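Local coordinates for glycosyl transferase (Staphylococcus aureus, PDB 5U02), which belongs to the TarS-type glycosyltransferases, the modelled part comprising a helical linker domain followed by two beta-rich C-terminal domains, at residues P2-A13 with Q57-A68; A31-S39 with V77-L85. One frame throughout, in Å; residues are numbered along the deposited sequence.

Contact 1. Residues P2-A13 with Q57-A68; sequences PEDFYEVMRLIA and QWINALGDFIQA
The Tyr-6 ring is clasped between the two helices: Phe-5 CD1 lies over the centre of one face, Leu-62 CA over the opposite face toward the rim, and Ala-61 CB at the edge, 3.5 Å from Tyr-6 CD2. As a knob, Tyr-6 fills the hole formed by Trp-58, Ala-61, Leu-62 and Phe-65. Its hydroxyl, close to Trp-58, is hydrogen-bonded to Thr-43. Two CH-pi contacts flank this knob: Pro-2 CG lies 4.1 Å from the centroid of the Trp-58 five-membered ring and Met-9 CB 3.9 Å from that of Phe-65, each over a face, while Ala-13 CB lies near the Phe-65 edge.

On the outer side, Arg-10 holds CG anti to its own N (chi1 -173°), which lays CG against Ala-68 CB at 3.5 Å; a bend at chi3 turns the guanidinium to Asp-64. The salt bridge is long, Arg-10 NH1 to Asp-64 OD1 3.3 Å, the oxygen at the guanidinium edge with the planes 74° apart. Glu-7 OE2 salt-bridges Arg-10 NH2 within the helix, its hydrogen bond weak in angle.

Segments 2-13 and 57-68 run nearly parallel, axes 8.4 Å apart at closest and 13° from each other. Helix 23-40 packs against Met-9 and Phe-65; helices 82-89 and 93-105 adjoin Ile-66 and Ile-59.

Contact 2. Residues A31-S39 with V77-L85; sequences AEFLNRHFS and VMSKLRPLL
Phe-38 and Leu-81 make the close-packed part of this contact, Leu-81 CD2 lying 3.6 Å from Phe-38 CB and meeting the near side of the ring obliquely. Farther out on the same ring, Leu-85 CD2 approaches Phe-38 CE1 at 3.9 Å, and Leu-84 CB touches more distantly. The other methyl of Leu-81, CD1, turns to the helix backbone and rests 3.8 Å from Leu-34 O, so the two branches of one leucine engage successive turns of helix 31-39. Tyr-96 of helix 93-105 and Ile-66 of helix 56-68 also pack on Phe-38, enclosing its ring within the helical linker domain. At the far end of the segments, also buried though more loosely met, Ala-31 CB lies 4.0 Å from Val-77 CG1.

The contact joins a regular helix to a chain that is only becoming one: Val-77 and Met-78 are extended, and the chain then turns into helix. At this entry Asn-35 supplies the polar link. With CG beside its backbone N (chi1 -67°), the amide reaches across so that OD1 of Asn-35 accepts the N-H of Met-78, 3.0 Å from N to OD1. The N-H points almost straight at the oxygen (173°), yet the donor stands above the carbonyl plane, 35° out of it. The bond ties the extended backbone at Met-78 to helix 23-40 and gives its amide a side-chain acceptor.

Exposed Met-78 is still held closely at its root, Met-78 CG lying 3.4 Å from Asn-35 OD1. Toward solvent the packing thins along its thioether, where Met-78 SD runs beside Asn-35 CB at 3.8 Å. Beyond it, Ser-39 OG comes no nearer than 4.3 Å to Met-78 SD and instead bonds back to Asn-35 O within its own helix.

Overall arrangement
Both contacts belong to the helical linker region, and their segments alternate along the chain: 2-13, 31-39, 57-68, 77-85. Their centres are 15 Å apart and they touch directly, Met-9 reaching Phe-33 and His-37 while Ile-66 meets Leu-85; Phe-65 meets Leu-34, so helices 23-40 and 56-68, one from each contact, pack together. Contact 1 is partly buried and lies farther from the centre of the chain; it pairs two regular helices lengthwise through aromatic rings, with a charged network along its outer margin. Contact 2 is mostly buried and smaller, setting a helix against the start of another through aliphatic branches and a single side-chain-to-backbone hydrogen bond.

Contact 1. Residues P2-A13 with Q57-A68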
loop_
_atom_site.group_PDB
_atom_site.type_symbol
_atom_site.label_atom_id
_atom_site.label_comp_id
_atom_site.label_asym_id
_atom_site.label_seq_id
_atom_site.Cartn_x
_atom_site.Cartn_y
_atom_site.Cartn_z
ATOM N N PRO A 2 16.118 -48.166 4.887
ATOM C CA PRO A 2 16.236 -47.176 5.972
ATOM C C PRO A 2 17.192 -47.545 7.097
ATOM O O PRO A 2 18.185 -46.843 7.309
ATOM C CB PRO A 2 14.796 -47.067 6.491
ATOM C CG PRO A 2 13.956 -47.412 5.313
ATOM C CD PRO A 2 14.711 -48.491 4.594
ATOM N N GLU A 3 16.908 -48.621 7.836
ATOM C CA GLU A 3 17.725 -48.907 9.008
ATOM C C GLU A 3 19.108 -49.424 8.658
ATOM O O GLU A 3 19.977 -49.419 9.527
ATOM C CB GLU A 3 17.036 -49.899 9.947
ATOM C CG GLU A 3 16.585 -51.191 9.311
ATOM C CD GLU A 3 15.219 -51.063 8.681
ATOM O OE1 GLU A 3 15.150 -50.796 7.463
ATOM O OE2 GLU A 3 14.214 -51.211 9.409
ATOM N N ASP A 4 19.336 -49.882 7.425
ATOM C CA ASP A 4 20.709 -50.120 6.997
ATOM C C ASP A 4 21.456 -48.801 6.837
ATOM O O ASP A 4 22.655 -48.720 7.120
ATOM C CB ASP A 4 20.728 -50.916 5.691
ATOM C CG ASP A 4 19.764 -52.085 5.707
ATOM O OD1 ASP A 4 18.537 -51.844 5.683
ATOM O OD2 ASP A 4 20.230 -53.242 5.720
ATOM N N PHE A 5 20.749 -47.750 6.413
ATOM C CA PHE A 5 21.358 -46.435 6.230
ATOM C C PHE A 5 21.598 -45.743 7.567
ATOM O O PHE A 5 22.726 -45.359 7.891
ATOM C CB PHE A 5 20.467 -45.568 5.329
ATOM C CG PHE A 5 20.919 -44.133 5.217
ATOM C CD1 PHE A 5 20.020 -43.089 5.376
ATOM C CD2 PHE A 5 22.244 -43.835 4.947
ATOM C CE1 PHE A 5 20.441 -41.775 5.267
ATOM C CE2 PHE A 5 22.674 -42.526 4.838
ATOM C CZ PHE A 5 21.773 -41.495 4.998
ATOM N N TYR A 6 20.537 -45.540 8.345
ATOM C CA TYR A 6 20.652 -44.822 9.608
ATOM C C TYR A 6 21.436 -45.608 10.644
ATOM O O TYR A 6 21.924 -45.018 11.616
ATOM C CB TYR A 6 19.260 -44.477 10.145
ATOM C CG TYR A 6 18.519 -43.493 9.276
ATOM C CD1 TYR A 6 19.029 -42.219 9.062
ATOM C CD2 TYR A 6 17.306 -43.823 8.687
ATOM C CE1 TYR A 6 18.361 -41.305 8.278
ATOM C CE2 TYR A 6 16.623 -42.909 7.899
ATOM C CZ TYR A 6 17.158 -41.651 7.702
ATOM O OH TYR A 6 16.491 -40.734 6.922
ATOM N N GLU A 7 21.541 -46.925 10.463
ATOM C CA GLU A 7 22.545 -47.707 11.176
ATOM C C GLU A 7 23.925 -47.080 11.054
ATOM O O GLU A 7 24.631 -46.891 12.050
ATOM C CB GLU A 7 22.584 -49.125 10.617
ATOM C CG GLU A 7 23.756 -49.946 11.088
ATOM C CD GLU A 7 23.702 -50.223 12.595
ATOM O OE1 GLU A 7 22.689 -50.788 13.035
ATOM O OE2 GLU A 7 24.690 -49.891 13.269
ATOM N N VAL A 8 24.326 -46.781 9.816
ATOM C CA VAL A 8 25.650 -46.240 9.519
ATOM C C VAL A 8 25.832 -44.863 10.140
ATOM O O VAL A 8 26.837 -44.597 10.814
ATOM C CB VAL A 8 25.845 -46.216 7.990
ATOM C CG1 VAL A 8 27.113 -45.469 7.577
ATOM C CG2 VAL A 8 25.860 -47.646 7.471
ATOM N N MET A 9 24.866 -43.969 9.927
ATOM C CA MET A 9 24.986 -42.614 10.453
ATOM C C MET A 9 25.036 -42.612 11.970
ATOM O O MET A 9 25.620 -41.705 12.576
ATOM C CB MET A 9 23.824 -41.765 9.956
ATOM C CG MET A 9 23.487 -42.045 8.523
ATOM S SD MET A 9 24.630 -41.200 7.421
ATOM C CE MET A 9 24.607 -39.519 8.026
ATOM N N ARG A 10 24.393 -43.597 12.600
ATOM C CA ARG A 10 24.510 -43.742 14.047
ATOM C C ARG A 10 25.956 -43.995 14.437
ATOM O O ARG A 10 26.507 -43.302 15.299
ATOM C CB ARG A 10 23.611 -44.871 14.579
ATOM C CG ARG A 10 23.603 -44.922 16.113
ATOM C CD ARG A 10 23.034 -46.208 16.721
ATOM N NE ARG A 10 23.484 -47.449 16.117
ATOM C CZ ARG A 10 22.762 -48.565 16.113
ATOM N NH1 ARG A 10 21.535 -48.562 16.631
ATOM N NH2 ARG A 10 23.250 -49.677 15.561
ATOM N N LEU A 11 26.603 -44.965 13.781
ATOM C CA LEU A 11 27.968 -45.306 14.159
ATOM C C LEU A 11 28.934 -44.163 13.867
ATOM O O LEU A 11 29.867 -43.936 14.645
ATOM C CB LEU A 11 28.403 -46.596 13.461
ATOM C CG LEU A 11 29.364 -47.487 14.241
ATOM C CD1 LEU A 11 29.346 -48.865 13.744
ATOM C CD2 LEU A 11 30.753 -46.981 14.236
ATOM N N ILE A 12 28.716 -43.417 12.779
ATOM C CA ILE A 12 29.544 -42.241 12.524
ATOM C C ILE A 12 29.392 -41.233 13.654
ATOM O O ILE A 12 30.378 -40.661 14.132
ATOM C CB ILE A 12 29.199 -41.606 11.166
ATOM C CG1 ILE A 12 29.202 -42.656 10.063
ATOM C CG2 ILE A 12 30.195 -40.490 10.842
ATOM C CD1 ILE A 12 29.003 -42.069 8.689
ATOM N N ALA A 13 28.154 -40.998 14.098
ATOM C CA ALA A 13 27.941 -40.147 15.263
ATOM C C ALA A 13 28.652 -40.704 16.494
ATOM O O ALA A 13 29.132 -39.940 17.338
ATOM C CB ALA A 13 26.444 -39.992 15.527
ATOM N N GLN A 57 8.329 -46.994 8.630
ATOM C CA GLN A 57 9.602 -47.703 8.537
ATOM C C GLN A 57 10.797 -46.756 8.580
ATOM O O GLN A 57 11.905 -47.182 8.929
ATOM C CB GLN A 57 9.644 -48.536 7.251
ATOM C CG GLN A 57 10.832 -49.481 7.140
ATOM C CD GLN A 57 11.019 -50.037 5.739
ATOM O OE1 GLN A 57 10.294 -49.680 4.812
ATOM N NE2 GLN A 57 12.001 -50.917 5.580
ATOM N N TRP A 58 10.599 -45.483 8.241
ATOM C CA TRP A 58 11.704 -44.530 8.224
ATOM C C TRP A 58 11.998 -43.972 9.610
ATOM O O TRP A 58 13.165 -43.814 9.985
ATOM C CB TRP A 58 11.386 -43.389 7.262
ATOM C CG TRP A 58 11.730 -43.674 5.843
ATOM C CD1 TRP A 58 11.183 -44.632 5.041
ATOM C CD2 TRP A 58 12.690 -42.979 5.045
ATOM N NE1 TRP A 58 11.753 -44.582 3.791
ATOM C CE2 TRP A 58 12.680 -43.575 3.768
ATOM C CE3 TRP A 58 13.560 -41.912 5.286
ATOM C CZ2 TRP A 58 13.507 -43.139 2.738
ATOM C CZ3 TRP A 58 14.377 -41.481 4.263
ATOM C CH2 TRP A 58 14.343 -42.092 3.005
ATOM N N ILE A 59 10.954 -43.664 10.383
ATOM C CA ILE A 59 11.148 -42.929 11.623
ATOM C C ILE A 59 11.757 -43.801 12.716
ATOM O O ILE A 59 12.383 -43.271 13.640
ATOM C CB ILE A 59 9.811 -42.294 12.060
ATOM C CG1 ILE A 59 10.018 -41.305 13.212
ATOM C CG2 ILE A 59 8.790 -43.367 12.422
ATOM C CD1 ILE A 59 10.778 -40.059 12.824
ATOM N N ASN A 60 11.615 -45.129 12.633
ATOM C CA ASN A 60 12.251 -45.989 13.629
ATOM C C ASN A 60 13.768 -45.868 13.552
ATOM O O ASN A 60 14.437 -45.626 14.565
ATOM C CB ASN A 60 11.851 -47.459 13.447
ATOM C CG ASN A 60 10.530 -47.649 12.840
ATOM O OD1 ASN A 60 10.448 -47.938 11.700
ATOM N ND2 ASN A 60 9.493 -47.513 13.594
ATOM N N ALA A 61 14.328 -46.049 12.350
ATOM C CA ALA A 61 15.777 -45.990 12.175
ATOM C C ALA A 61 16.317 -44.595 12.447
ATOM O O ALA A 61 17.357 -44.444 13.098
ATOM C CB ALA A 61 16.146 -46.428 10.765
ATOM N N LEU A 62 15.648 -43.568 11.918
ATOM C CA LEU A 62 15.979 -42.195 12.280
ATOM C C LEU A 62 15.930 -42.008 13.791
ATOM O O LEU A 62 16.795 -41.345 14.373
ATOM C CB LEU A 62 15.016 -41.232 11.583
ATOM C CG LEU A 62 15.378 -39.747 11.550
ATOM C CD1 LEU A 62 16.496 -39.497 10.557
ATOM C CD2 LEU A 62 14.158 -38.909 11.205
ATOM N N GLY A 63 14.934 -42.611 14.443
ATOM C CA GLY A 63 14.825 -42.492 15.888
ATOM C C GLY A 63 16.023 -43.067 16.618
ATOM O O GLY A 63 16.627 -42.402 17.461
ATOM N N ASP A 64 16.382 -44.317 16.303
ATOM C CA ASP A 64 17.539 -44.936 16.945
ATOM C C ASP A 64 18.825 -44.189 16.611
ATOM O O ASP A 64 19.725 -44.095 17.453
ATOM C CB ASP A 64 17.649 -46.404 16.529
ATOM C CG ASP A 64 18.461 -47.235 17.512
ATOM O OD1 ASP A 64 18.381 -48.480 17.445
ATOM O OD2 ASP A 64 19.168 -46.648 18.357
ATOM N N PHE A 65 18.925 -43.647 15.396
ATOM C CA PHE A 65 20.086 -42.842 15.034
ATOM C C PHE A 65 20.102 -41.526 15.806
ATOM O O PHE A 65 21.114 -41.168 16.422
ATOM C CB PHE A 65 20.100 -42.613 13.519
ATOM C CG PHE A 65 20.843 -41.377 13.082
ATOM C CD1 PHE A 65 20.200 -40.403 12.335
ATOM C CD2 PHE A 65 22.180 -41.193 13.399
ATOM C CE1 PHE A 65 20.871 -39.269 11.919
ATOM C CE2 PHE A 65 22.855 -40.055 12.990
ATOM C CZ PHE A 65 22.197 -39.093 12.248
ATOM N N ILE A 66 18.985 -40.793 15.797
ATOM C CA ILE A 66 18.916 -39.545 16.551
ATOM C C ILE A 66 18.942 -39.801 18.057
ATOM O O ILE A 66 19.298 -38.906 18.832
ATOM C CB ILE A 66 17.670 -38.742 16.118
ATOM C CG1 ILE A 66 17.749 -38.407 14.626
ATOM C CG2 ILE A 66 17.535 -37.442 16.901
ATOM C CD1 ILE A 66 18.899 -37.498 14.261
ATOM N N GLN A 67 18.597 -41.013 18.500
ATOM C CA GLN A 67 18.756 -41.345 19.914
ATOM C C GLN A 67 20.222 -41.340 20.329
ATOM O O GLN A 67 20.534 -41.114 21.504
ATOM C CB GLN A 67 18.130 -42.709 20.216
ATOM C CG GLN A 67 16.700 -42.643 20.725
ATOM C CD GLN A 67 15.938 -43.935 20.502
ATOM O OE1 GLN A 67 16.531 -44.986 20.257
ATOM N NE2 GLN A 67 14.614 -43.861 20.588
ATOM N N ALA A 68 21.133 -41.580 19.382
ATOM C CA ALA A 68 22.550 -41.686 19.707
ATOM C C ALA A 68 23.202 -40.335 19.957
ATOM O O ALA A 68 24.218 -40.275 20.658
ATOM C CB ALA A 68 23.293 -42.413 18.588
#

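Contact 2. Residues A31-S39 with V77-L85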
loop_
_atom_site.group_PDB
_atom_site.type_symbol
_atom_site.label_atom_id
_atom_site.label_comp_id
_atom_site.label_asym_id
_atom_site.label_seq_id
_atom_site.Cartn_x
_atom_site.Cartn_y
_atom_site.Cartn_z
ATOM N N ALA A 31 27.529 -30.958 15.514
ATOM C CA ALA A 31 26.434 -30.074 15.125
ATOM C C ALA A 31 26.484 -29.756 13.636
ATOM O O ALA A 31 25.445 -29.722 12.967
ATOM C CB ALA A 31 26.467 -28.784 15.949
ATOM N N GLU A 32 27.687 -29.523 13.100
ATOM C CA GLU A 32 27.842 -29.306 11.665
ATOM C C GLU A 32 27.513 -30.556 10.870
ATOM O O GLU A 32 27.092 -30.457 9.710
ATOM C CB GLU A 32 29.269 -28.859 11.346
ATOM C CG GLU A 32 29.779 -27.716 12.219
ATOM C CD GLU A 32 30.172 -26.488 11.415
ATOM O OE1 GLU A 32 29.342 -26.039 10.597
ATOM O OE2 GLU A 32 31.301 -25.996 11.615
ATOM N N PHE A 33 27.706 -31.730 11.471
ATOM C CA PHE A 33 27.393 -32.979 10.793
ATOM C C PHE A 33 25.903 -33.084 10.470
ATOM O O PHE A 33 25.541 -33.484 9.358
ATOM C CB PHE A 33 27.875 -34.159 11.644
ATOM C CG PHE A 33 27.250 -35.473 11.281
ATOM C CD1 PHE A 33 27.291 -35.943 9.980
ATOM C CD2 PHE A 33 26.633 -36.249 12.252
ATOM C CE1 PHE A 33 26.712 -37.150 9.654
ATOM C CE2 PHE A 33 26.055 -37.461 11.932
ATOM C CZ PHE A 33 26.096 -37.914 10.633
ATOM N N LEU A 34 25.017 -32.723 11.408
ATOM C CA LEU A 34 23.592 -32.864 11.124
ATOM C C LEU A 34 22.938 -31.606 10.583
ATOM O O LEU A 34 21.771 -31.663 10.179
ATOM C CB LEU A 34 22.789 -33.325 12.345
ATOM C CG LEU A 34 23.265 -34.608 13.019
ATOM C CD1 LEU A 34 24.320 -34.358 14.085
ATOM C CD2 LEU A 34 22.111 -35.445 13.548
ATOM N N ASN A 35 23.623 -30.471 10.569
ATOM C CA ASN A 35 23.113 -29.381 9.756
ATOM C C ASN A 35 23.144 -29.800 8.294
ATOM O O ASN A 35 22.176 -29.612 7.550
ATOM C CB ASN A 35 23.931 -28.112 10.009
ATOM C CG ASN A 35 23.750 -27.570 11.420
ATOM O OD1 ASN A 35 22.739 -27.831 12.078
ATOM N ND2 ASN A 35 24.734 -26.814 11.891
ATOM N N ARG A 36 24.233 -30.453 7.889
ATOM C CA ARG A 36 24.408 -30.797 6.485
ATOM C C ARG A 36 23.535 -31.975 6.081
ATOM O O ARG A 36 22.883 -31.936 5.029
ATOM C CB ARG A 36 25.873 -31.119 6.202
ATOM C CG ARG A 36 26.726 -30.001 5.598
ATOM C CD ARG A 36 27.716 -30.663 4.666
ATOM N NE ARG A 36 28.598 -31.579 5.358
ATOM C CZ ARG A 36 28.676 -32.873 5.088
ATOM N NH1 ARG A 36 27.874 -33.388 4.168
ATOM N NH2 ARG A 36 29.543 -33.641 5.763
ATOM N N HIS A 37 23.552 -33.041 6.888
ATOM C CA HIS A 37 22.830 -34.268 6.570
ATOM C C HIS A 37 21.326 -34.020 6.432
ATOM O O HIS A 37 20.681 -34.557 5.525
ATOM C CB HIS A 37 23.141 -35.309 7.650
ATOM C CG HIS A 37 22.153 -36.434 7.733
ATOM N ND1 HIS A 37 22.234 -37.576 6.964
ATOM C CD2 HIS A 37 21.066 -36.592 8.521
ATOM C CE1 HIS A 37 21.238 -38.389 7.276
ATOM N NE2 HIS A 37 20.513 -37.812 8.216
ATOM N N PHE A 38 20.741 -33.228 7.343
ATOM C CA PHE A 38 19.333 -32.856 7.215
ATOM C C PHE A 38 19.107 -31.891 6.056
ATOM O O PHE A 38 17.981 -31.787 5.562
ATOM C CB PHE A 38 18.782 -32.229 8.523
ATOM C CG PHE A 38 18.306 -33.242 9.589
ATOM C CD1 PHE A 38 19.182 -33.777 10.519
ATOM C CD2 PHE A 38 16.972 -33.607 9.689
ATOM C CE1 PHE A 38 18.771 -34.680 11.478
ATOM C CE2 PHE A 38 16.554 -34.514 10.655
ATOM C CZ PHE A 38 17.460 -35.046 11.550
ATOM N N SER A 39 20.142 -31.184 5.609
ATOM C CA SER A 39 19.979 -30.246 4.508
ATOM C C SER A 39 20.232 -30.882 3.148
ATOM O O SER A 39 19.694 -30.404 2.144
ATOM C CB SER A 39 20.914 -29.046 4.688
ATOM O OG SER A 39 20.528 -28.254 5.798
ATOM N N VAL A 77 22.694 -26.726 16.838
ATOM C CA VAL A 77 22.259 -27.033 15.479
ATOM C C VAL A 77 21.315 -25.941 14.985
ATOM O O VAL A 77 20.789 -25.138 15.760
ATOM C CB VAL A 77 21.603 -28.425 15.403
ATOM C CG1 VAL A 77 22.564 -29.493 15.907
ATOM C CG2 VAL A 77 20.302 -28.454 16.186
ATOM N N MET A 78 21.116 -25.905 13.667
ATOM C CA MET A 78 20.207 -24.937 13.057
ATOM C C MET A 78 18.831 -25.006 13.706
ATOM O O MET A 78 18.278 -26.091 13.905
ATOM C CB MET A 78 20.102 -25.197 11.552
ATOM C CG MET A 78 21.401 -24.977 10.800
ATOM S SD MET A 78 21.308 -25.549 9.094
ATOM C CE MET A 78 19.691 -24.941 8.618
ATOM N N SER A 79 18.277 -23.831 14.023
ATOM C CA SER A 79 17.134 -23.754 14.931
ATOM C C SER A 79 15.933 -24.540 14.414
ATOM O O SER A 79 15.196 -25.144 15.202
ATOM C CB SER A 79 16.753 -22.292 15.170
ATOM O OG SER A 79 16.544 -21.606 13.947
ATOM N N LYS A 80 15.718 -24.549 13.099
ATOM C CA LYS A 80 14.519 -25.181 12.562
ATOM C C LYS A 80 14.564 -26.703 12.632
ATOM O O LYS A 80 13.557 -27.346 12.316
ATOM C CB LYS A 80 14.284 -24.715 11.121
ATOM C CG LYS A 80 14.940 -25.554 10.038
ATOM C CD LYS A 80 15.044 -24.765 8.736
ATOM C CE LYS A 80 14.758 -25.635 7.520
ATOM N NZ LYS A 80 13.290 -25.829 7.332
ATOM N N LEU A 81 15.683 -27.293 13.054
ATOM C CA LEU A 81 15.788 -28.740 13.170
ATOM C C LEU A 81 15.431 -29.264 14.555
ATOM O O LEU A 81 15.153 -30.461 14.691
ATOM C CB LEU A 81 17.204 -29.194 12.807
ATOM C CG LEU A 81 17.576 -28.992 11.338
ATOM C CD1 LEU A 81 19.073 -29.139 11.133
ATOM C CD2 LEU A 81 16.808 -29.967 10.465
ATOM N N ARG A 82 15.438 -28.405 15.575
ATOM C CA ARG A 82 15.099 -28.834 16.931
ATOM C C ARG A 82 13.787 -29.606 17.023
ATOM O O ARG A 82 13.758 -30.629 17.731
ATOM C CB ARG A 82 15.075 -27.614 17.867
ATOM C CG ARG A 82 16.422 -26.929 18.021
ATOM C CD ARG A 82 16.290 -25.498 18.532
ATOM N NE ARG A 82 17.553 -24.773 18.394
ATOM C CZ ARG A 82 17.690 -23.459 18.545
ATOM N NH1 ARG A 82 16.636 -22.711 18.841
ATOM N NH2 ARG A 82 18.881 -22.894 18.394
ATOM N N PRO A 83 12.689 -29.203 16.371
ATOM C CA PRO A 83 11.484 -30.047 16.418
ATOM C C PRO A 83 11.670 -31.412 15.772
ATOM O O PRO A 83 11.135 -32.402 16.287
ATOM C CB PRO A 83 10.433 -29.204 15.681
ATOM C CG PRO A 83 10.926 -27.797 15.800
ATOM C CD PRO A 83 12.415 -27.900 15.736
ATOM N N LEU A 84 12.428 -31.502 14.677
ATOM C CA LEU A 84 12.573 -32.783 13.994
ATOM C C LEU A 84 13.493 -33.727 14.758
ATOM O O LEU A 84 13.290 -34.943 14.745
ATOM C CB LEU A 84 13.079 -32.561 12.571
ATOM C CG LEU A 84 12.173 -31.672 11.728
ATOM C CD1 LEU A 84 12.953 -30.848 10.708
ATOM C CD2 LEU A 84 11.112 -32.517 11.056
ATOM N N LEU A 85 14.516 -33.190 15.423
ATOM C CA LEU A 85 15.326 -34.019 16.311
ATOM C C LEU A 85 14.494 -34.552 17.468
ATOM O O LEU A 85 14.657 -35.706 17.881
ATOM C CB LEU A 85 16.524 -33.229 16.852
ATOM C CG LEU A 85 17.586 -32.726 15.876
ATOM C CD1 LEU A 85 18.593 -31.828 16.591
ATOM C CD2 LEU A 85 18.280 -33.906 15.227
#